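Local structure of bifunctional protein PutA (Bdellovibrio bacteriovorus, 5UR2) at residues 205-213 with 472-480; 718-727 with 742-750. The protein probably oxidises proline to glutamate in two steps, joining a flavin-dependent proline dehydrogenase and an NAD-dependent L-glutamate gamma-semialdehyde dehydrogenase in one chain. One frame throughout, in Å; residues are numbered along the deposited sequence.

How the interactions relate
Interaction 1 closes before interaction 2 opens along the chain; their centres lie 38 Å apart and their nearest atoms about 23 Å, so they do not touch. In interaction 1 the start of helix 211-232, which belongs to the alpha/beta barrel of the proline dehydrogenase, meets the start of helix 476-491, well beyond the last barrel strand, 400-406. Interaction 2 lies within the aldehyde dehydrogenase part, where helix 720-730 packs on strand 742-746 in a beta-alpha-beta unit that ends at the predicted active-site Glu746. One contact therefore ties the barrel to a later helix, while the other lies inside the aldehyde dehydrogenase unit, next to its predicted catalytic glutamate.

Interaction 1: 205-213 with 472-480; sequences QIKDAAWDE and DFAVKADRE
Asp208 is the first residue of 205-213 to meet 472-480, its carboxylate lying beside the turn at Phe473 and Ala474. CG sits between the backbone N and the carbonyl carbon, which brings OD1 to 3.7 Å from Phe473 CB. OD2 is 4.2 Å from OD1 of Asp472, a pairing of like charges that is probably eased because each carboxylate has a donor: a water links Asp208 OD2 to Phe473 N, and Ala474 N binds Asp472 OD1 in an Asx turn, from above the carboxylate plane. Ala209 comes next, small enough for its CB to rest 3.8 Å from Phe473 CB, while the Phe473 ring runs on to meet Trp587.

Trp211, in the first turn of helix 211-232, carries the main interaction. Its CG is anti to the backbone N (chi1 -173°), and the indole lies flat against the Arg479 guanidinium, with centres 4.2 Å apart and planes only 5° from parallel. Arg479 NH2 stands over the indole face, toward its rim, while Trp211 CB lies over the centre of the guanidinium; Lys476 CA stands over the opposite face, toward its rim. Beyond the arginine, Trp211 CZ3 touches Ala474 CB at 3.8 Å, and NE1 bonds to Glu251. Asp212 follows, joined by a water to Arg479 NH2.

An arginine suits this place because a flat cation can stack on an indole and still donate from its edge. Within its own segment, Arg479 NH1 gives a hydrogen bond of 3.0 Å to Phe473 O, nearly straight at 166° and in the guanidinium plane, which holds the group ready for the indole. The join between barrel helix and helix 476-491 thus rests on a cation-pi stack whose arginine is steadied by its own turn, with water supplying the polar links across.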
# COMPACT_ATOMS: atom_id res chain seq x y z
N GLN B 205 2.61 -42.10 17.05
CA GLN B 205 1.33 -41.40 16.99
C GLN B 205 0.92 -40.80 18.33
O GLN B 205 -0.24 -40.88 18.74
CB GLN B 205 0.24 -42.32 16.45
CG GLN B 205 0.56 -42.93 15.08
CD GLN B 205 0.84 -41.88 14.00
OE1 GLN B 205 0.06 -40.95 13.78
NE2 GLN B 205 1.95 -42.06 13.30
N ILE B 206 1.85 -40.17 19.04
CA ILE B 206 1.47 -39.48 20.27
C ILE B 206 0.49 -38.36 19.94
O ILE B 206 0.72 -37.55 19.03
CB ILE B 206 2.72 -38.95 20.99
CG1 ILE B 206 3.55 -40.14 21.48
CG2 ILE B 206 2.31 -38.03 22.13
CD1 ILE B 206 4.92 -39.73 22.00
N LYS B 207 -0.59 -38.28 20.70
CA LYS B 207 -1.63 -37.29 20.44
C LYS B 207 -2.12 -36.77 21.78
O LYS B 207 -2.80 -37.49 22.52
CB LYS B 207 -2.77 -37.89 19.62
CG LYS B 207 -3.90 -36.94 19.34
CD LYS B 207 -3.48 -35.75 18.47
CE LYS B 207 -4.71 -34.91 18.14
NZ LYS B 207 -4.42 -33.74 17.30
N ASP B 208 -1.79 -35.52 22.08
CA ASP B 208 -2.06 -34.97 23.40
C ASP B 208 -3.55 -34.89 23.70
O ASP B 208 -3.97 -35.12 24.84
CB ASP B 208 -1.46 -33.57 23.52
CG ASP B 208 -1.76 -32.69 22.31
OD1 ASP B 208 -2.73 -32.98 21.55
OD2 ASP B 208 -1.06 -31.67 22.13
N ALA B 209 -4.37 -34.60 22.68
CA ALA B 209 -5.81 -34.52 22.89
C ALA B 209 -6.35 -35.86 23.37
O ALA B 209 -7.31 -35.91 24.14
CB ALA B 209 -6.51 -34.06 21.61
N ALA B 210 -5.71 -36.95 22.96
CA ALA B 210 -6.01 -38.28 23.49
C ALA B 210 -4.95 -38.66 24.52
O ALA B 210 -4.21 -39.63 24.38
CB ALA B 210 -6.09 -39.30 22.37
N TRP B 211 -4.90 -37.83 25.58
CA TRP B 211 -3.85 -37.91 26.58
C TRP B 211 -3.75 -39.31 27.19
O TRP B 211 -2.68 -39.92 27.20
CB TRP B 211 -4.10 -36.88 27.67
CG TRP B 211 -3.02 -36.74 28.69
CD1 TRP B 211 -2.95 -37.37 29.91
CD2 TRP B 211 -1.86 -35.91 28.60
NE1 TRP B 211 -1.82 -36.96 30.58
CE2 TRP B 211 -1.13 -36.07 29.79
CE3 TRP B 211 -1.37 -35.03 27.62
CZ2 TRP B 211 0.07 -35.40 30.04
CZ3 TRP B 211 -0.18 -34.36 27.86
CH2 TRP B 211 0.52 -34.54 29.07
N ASP B 212 -4.86 -39.81 27.73
CA ASP B 212 -4.82 -41.08 28.46
C ASP B 212 -4.44 -42.24 27.54
O ASP B 212 -3.68 -43.13 27.93
CB ASP B 212 -6.17 -41.39 29.12
CG ASP B 212 -6.53 -40.42 30.22
OD1 ASP B 212 -5.63 -39.72 30.74
OD2 ASP B 212 -7.71 -40.40 30.62
N GLU B 213 -4.96 -42.25 26.31
CA GLU B 213 -4.62 -43.32 25.39
C GLU B 213 -3.14 -43.28 25.03
O GLU B 213 -2.45 -44.31 25.06
CB GLU B 213 -5.49 -43.22 24.14
CG GLU B 213 -5.23 -44.35 23.17
CD GLU B 213 -6.25 -44.41 22.06
OE1 GLU B 213 -6.02 -45.17 21.10
OE2 GLU B 213 -7.29 -43.70 22.16
N ASP B 472 -3.77 -25.55 23.33
CA ASP B 472 -2.80 -26.59 23.69
C ASP B 472 -3.58 -27.74 24.31
O ASP B 472 -3.95 -27.68 25.49
CB ASP B 472 -1.75 -26.03 24.65
CG ASP B 472 -0.68 -27.06 25.04
OD1 ASP B 472 -0.66 -28.18 24.49
OD2 ASP B 472 0.18 -26.72 25.87
N PHE B 473 -3.84 -28.80 23.53
CA PHE B 473 -4.64 -29.88 24.08
C PHE B 473 -3.87 -30.78 25.04
O PHE B 473 -4.46 -31.72 25.60
CB PHE B 473 -5.29 -30.71 22.96
CG PHE B 473 -6.54 -30.06 22.38
CD1 PHE B 473 -7.65 -29.84 23.18
CD2 PHE B 473 -6.60 -29.68 21.05
CE1 PHE B 473 -8.79 -29.25 22.68
CE2 PHE B 473 -7.75 -29.08 20.53
CZ PHE B 473 -8.83 -28.87 21.34
N ALA B 474 -2.60 -30.48 25.30
CA ALA B 474 -1.90 -31.10 26.42
C ALA B 474 -2.40 -30.57 27.77
O ALA B 474 -2.09 -31.18 28.81
CB ALA B 474 -0.39 -30.88 26.28
N VAL B 475 -3.15 -29.46 27.78
CA VAL B 475 -3.71 -28.93 29.02
C VAL B 475 -5.01 -29.69 29.34
O VAL B 475 -5.99 -29.62 28.59
CB VAL B 475 -3.97 -27.42 28.92
CG1 VAL B 475 -4.56 -26.90 30.22
CG2 VAL B 475 -2.67 -26.67 28.59
N LYS B 476 -5.02 -30.37 30.48
CA LYS B 476 -6.16 -31.22 30.82
C LYS B 476 -7.46 -30.42 30.88
O LYS B 476 -8.52 -30.91 30.47
CB LYS B 476 -5.91 -31.91 32.15
CG LYS B 476 -7.05 -32.79 32.62
CD LYS B 476 -6.65 -33.54 33.87
CE LYS B 476 -7.72 -34.53 34.27
NZ LYS B 476 -7.23 -35.36 35.38
N ALA B 477 -7.40 -29.20 31.41
CA ALA B 477 -8.61 -28.38 31.52
C ALA B 477 -9.22 -28.08 30.16
O ALA B 477 -10.44 -27.93 30.04
CB ALA B 477 -8.30 -27.08 32.26
N ASP B 478 -8.40 -27.97 29.12
CA ASP B 478 -8.93 -27.68 27.80
C ASP B 478 -9.53 -28.92 27.15
O ASP B 478 -10.54 -28.82 26.44
CB ASP B 478 -7.83 -27.03 26.95
CG ASP B 478 -7.55 -25.60 27.39
OD1 ASP B 478 -8.49 -24.96 27.93
OD2 ASP B 478 -6.41 -25.13 27.23
N ARG B 479 -8.95 -30.10 27.39
CA ARG B 479 -9.61 -31.33 26.95
C ARG B 479 -10.98 -31.47 27.60
O ARG B 479 -11.95 -31.87 26.94
CB ARG B 479 -8.73 -32.55 27.27
CG ARG B 479 -7.37 -32.55 26.55
CD ARG B 479 -6.65 -33.91 26.62
NE ARG B 479 -6.39 -34.32 27.99
CZ ARG B 479 -5.34 -33.95 28.72
NH1 ARG B 479 -4.40 -33.15 28.22
NH2 ARG B 479 -5.22 -34.40 29.97
N GLU B 480 -11.09 -31.13 28.89
CA GLU B 480 -12.35 -31.27 29.60
C GLU B 480 -13.42 -30.33 29.04
O GLU B 480 -14.57 -30.74 28.87
CB GLU B 480 -12.15 -31.02 31.09
CG GLU B 480 -11.42 -32.14 31.79
CD GLU B 480 -10.97 -31.75 33.20
OE1 GLU B 480 -10.89 -30.54 33.50
OE2 GLU B 480 -10.71 -32.67 34.00
O HOH W 1 -2.42 -29.13 21.24
O HOH W 2 -6.56 -36.86 30.89

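Interaction 2: 718-727 with 742-750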
# COMPACT_ATOMS: atom_id res chain seq x y z
N GLY B 718 -14.91 -22.06 -3.92
CA GLY B 718 -15.46 -23.37 -4.21
C GLY B 718 -14.82 -23.96 -5.45
O GLY B 718 -13.65 -23.70 -5.74
N SER B 719 -15.62 -24.72 -6.19
CA SER B 719 -15.10 -25.48 -7.31
C SER B 719 -14.87 -24.60 -8.53
O SER B 719 -15.46 -23.52 -8.68
CB SER B 719 -16.07 -26.61 -7.69
OG SER B 719 -17.21 -26.09 -8.33
N LYS B 720 -14.01 -25.09 -9.42
CA LYS B 720 -13.74 -24.40 -10.67
C LYS B 720 -15.03 -24.26 -11.48
O LYS B 720 -15.32 -23.18 -12.02
CB LYS B 720 -12.70 -25.17 -11.47
CG LYS B 720 -12.12 -24.40 -12.65
CD LYS B 720 -11.21 -25.29 -13.50
CE LYS B 720 -12.06 -26.32 -14.23
NZ LYS B 720 -11.35 -26.95 -15.35
N ALA B 721 -15.82 -25.33 -11.55
CA ALA B 721 -17.03 -25.32 -12.37
C ALA B 721 -18.01 -24.23 -11.92
O ALA B 721 -18.64 -23.57 -12.75
CB ALA B 721 -17.69 -26.70 -12.31
N VAL B 722 -18.18 -24.07 -10.61
CA VAL B 722 -19.08 -23.03 -10.12
C VAL B 722 -18.46 -21.65 -10.35
O VAL B 722 -19.15 -20.70 -10.74
CB VAL B 722 -19.43 -23.27 -8.65
CG1 VAL B 722 -20.46 -22.26 -8.17
CG2 VAL B 722 -19.96 -24.69 -8.46
N GLY B 723 -17.16 -21.52 -10.08
CA GLY B 723 -16.47 -20.24 -10.26
C GLY B 723 -16.57 -19.71 -11.67
O GLY B 723 -16.82 -18.52 -11.88
N LEU B 724 -16.35 -20.58 -12.66
CA LEU B 724 -16.50 -20.15 -14.04
C LEU B 724 -17.93 -19.75 -14.34
O LEU B 724 -18.17 -18.76 -15.04
CB LEU B 724 -16.04 -21.27 -14.99
CG LEU B 724 -14.57 -21.66 -14.79
CD1 LEU B 724 -14.11 -22.65 -15.84
CD2 LEU B 724 -13.65 -20.45 -14.73
N HIS B 725 -18.91 -20.51 -13.82
CA HIS B 725 -20.31 -20.16 -14.05
C HIS B 725 -20.63 -18.80 -13.45
O HIS B 725 -21.25 -17.94 -14.11
CB HIS B 725 -21.23 -21.24 -13.43
CG HIS B 725 -22.69 -20.89 -13.49
ND1 HIS B 725 -23.43 -20.95 -14.65
CD2 HIS B 725 -23.52 -20.40 -12.54
CE1 HIS B 725 -24.67 -20.56 -14.40
NE2 HIS B 725 -24.75 -20.21 -13.13
N ILE B 726 -20.17 -18.55 -12.22
CA ILE B 726 -20.43 -17.29 -11.54
C ILE B 726 -19.79 -16.13 -12.30
O ILE B 726 -20.41 -15.07 -12.48
CB ILE B 726 -19.91 -17.35 -10.09
CG1 ILE B 726 -20.82 -18.24 -9.24
CG2 ILE B 726 -19.81 -15.93 -9.51
CD1 ILE B 726 -20.34 -18.45 -7.82
N MET B 727 -18.56 -16.31 -12.77
CA MET B 727 -17.91 -15.22 -13.48
C MET B 727 -18.65 -14.92 -14.78
O MET B 727 -18.77 -13.76 -15.18
CB MET B 727 -16.44 -15.55 -13.75
CG MET B 727 -15.58 -15.46 -12.51
SD MET B 727 -13.84 -15.70 -12.89
CE MET B 727 -13.91 -17.32 -13.60
N ARG B 742 -17.95 -7.12 -9.50
CA ARG B 742 -16.62 -7.63 -9.22
C ARG B 742 -16.73 -9.00 -8.58
O ARG B 742 -17.50 -9.18 -7.62
CB ARG B 742 -15.84 -6.70 -8.30
CG ARG B 742 -14.55 -7.36 -7.82
CD ARG B 742 -13.64 -6.39 -7.14
NE ARG B 742 -13.13 -5.41 -8.09
CZ ARG B 742 -12.83 -4.16 -7.76
NH1 ARG B 742 -12.99 -3.74 -6.49
NH2 ARG B 742 -12.38 -3.33 -8.70
N CYS B 743 -15.96 -9.96 -9.10
CA CYS B 743 -15.88 -11.31 -8.54
C CYS B 743 -14.57 -11.49 -7.79
O CYS B 743 -13.51 -11.18 -8.32
CB CYS B 743 -15.99 -12.36 -9.64
SG CYS B 743 -17.58 -12.39 -10.46
N ILE B 744 -14.66 -11.99 -6.57
CA ILE B 744 -13.50 -12.37 -5.77
C ILE B 744 -13.57 -13.88 -5.61
O ILE B 744 -14.37 -14.37 -4.80
CB ILE B 744 -13.47 -11.63 -4.43
CG1 ILE B 744 -13.61 -10.13 -4.65
CG2 ILE B 744 -12.18 -11.94 -3.66
CD1 ILE B 744 -13.89 -9.31 -3.38
N ILE B 745 -12.74 -14.63 -6.36
CA ILE B 745 -12.96 -16.05 -6.62
C ILE B 745 -11.73 -16.87 -6.23
O ILE B 745 -10.61 -16.55 -6.65
CB ILE B 745 -13.27 -16.31 -8.10
CG1 ILE B 745 -14.48 -15.51 -8.57
CG2 ILE B 745 -13.51 -17.79 -8.33
CD1 ILE B 745 -15.76 -15.99 -8.01
N GLU B 746 -11.94 -17.96 -5.48
CA GLU B 746 -10.91 -18.98 -5.22
C GLU B 746 -11.47 -20.34 -5.64
O GLU B 746 -12.58 -20.70 -5.23
CB GLU B 746 -10.52 -18.97 -3.74
CG GLU B 746 -9.46 -19.99 -3.32
CD GLU B 746 -9.35 -20.18 -1.80
OE1 GLU B 746 -9.57 -19.21 -1.01
OE2 GLU B 746 -9.09 -21.32 -1.38
N MET B 747 -10.72 -21.09 -6.47
CA MET B 747 -11.28 -22.26 -7.15
C MET B 747 -10.49 -23.57 -7.03
O MET B 747 -10.78 -24.53 -7.76
CB MET B 747 -11.48 -21.96 -8.64
CG MET B 747 -12.71 -21.14 -8.94
SD MET B 747 -12.74 -20.78 -10.68
CE MET B 747 -11.25 -19.80 -10.83
N GLY B 748 -9.51 -23.66 -6.15
CA GLY B 748 -8.88 -24.95 -5.93
C GLY B 748 -7.55 -25.12 -6.65
O GLY B 748 -7.06 -24.24 -7.37
N GLY B 749 -6.95 -26.29 -6.43
CA GLY B 749 -5.62 -26.58 -6.93
C GLY B 749 -5.40 -28.06 -7.13
O GLY B 749 -6.24 -28.90 -6.79
N LYS B 750 -4.25 -28.36 -7.74
CA LYS B 750 -3.71 -29.71 -7.87
C LYS B 750 -2.26 -29.58 -7.42
O LYS B 750 -1.35 -29.49 -8.24
CB LYS B 750 -3.82 -30.24 -9.30
CG LYS B 750 -3.45 -31.71 -9.46
CD LYS B 750 -4.48 -32.61 -8.79
CE LYS B 750 -4.08 -34.08 -8.83
NZ LYS B 750 -5.14 -34.95 -8.22
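Met747, just after strand 742-746, reaches across the start of helix 720-730. Its CB lies 3.9 Å from Lys720 CA, CG comes 3.6 Å from Ser719 O, and SD settles 3.8 Å from Gly723 CA. The bend at chi3 (-63°) then turns CE aside from the straight run of the chain. Gly723, with no side chain, lets the sulfur come close to the helix backbone, and a flexible, unbranched methionine can follow that surface. Leu724 CD2 flanks SD, crossing the methionine at about a right angle. Farther along, Ile745 and Cys743 face Ile726 and Met727, with Met727 CG 4.1 Å from Ile745 CG1.

Gly718 N donates a 3.0 Å hydrogen bond to Glu746 O, holding the backbone of the predicted active-site glutamate, whose side chain lies about 4 Å from that of Cys780, also predicted. Gly718 O receives a CA-H...O contact from Met747. Ser719 OG caps the helix, accepting from Val722 N.

Helix segment 720-727 runs nearly antiparallel to strand 742-746, axes 9.0 Å apart at closest approach and at 168°, as the crossover of a beta-alpha-beta unit. Strand 711-717 pairs alongside strand 742-746, and Val740 of the second subunit packs on Met727 and Met747.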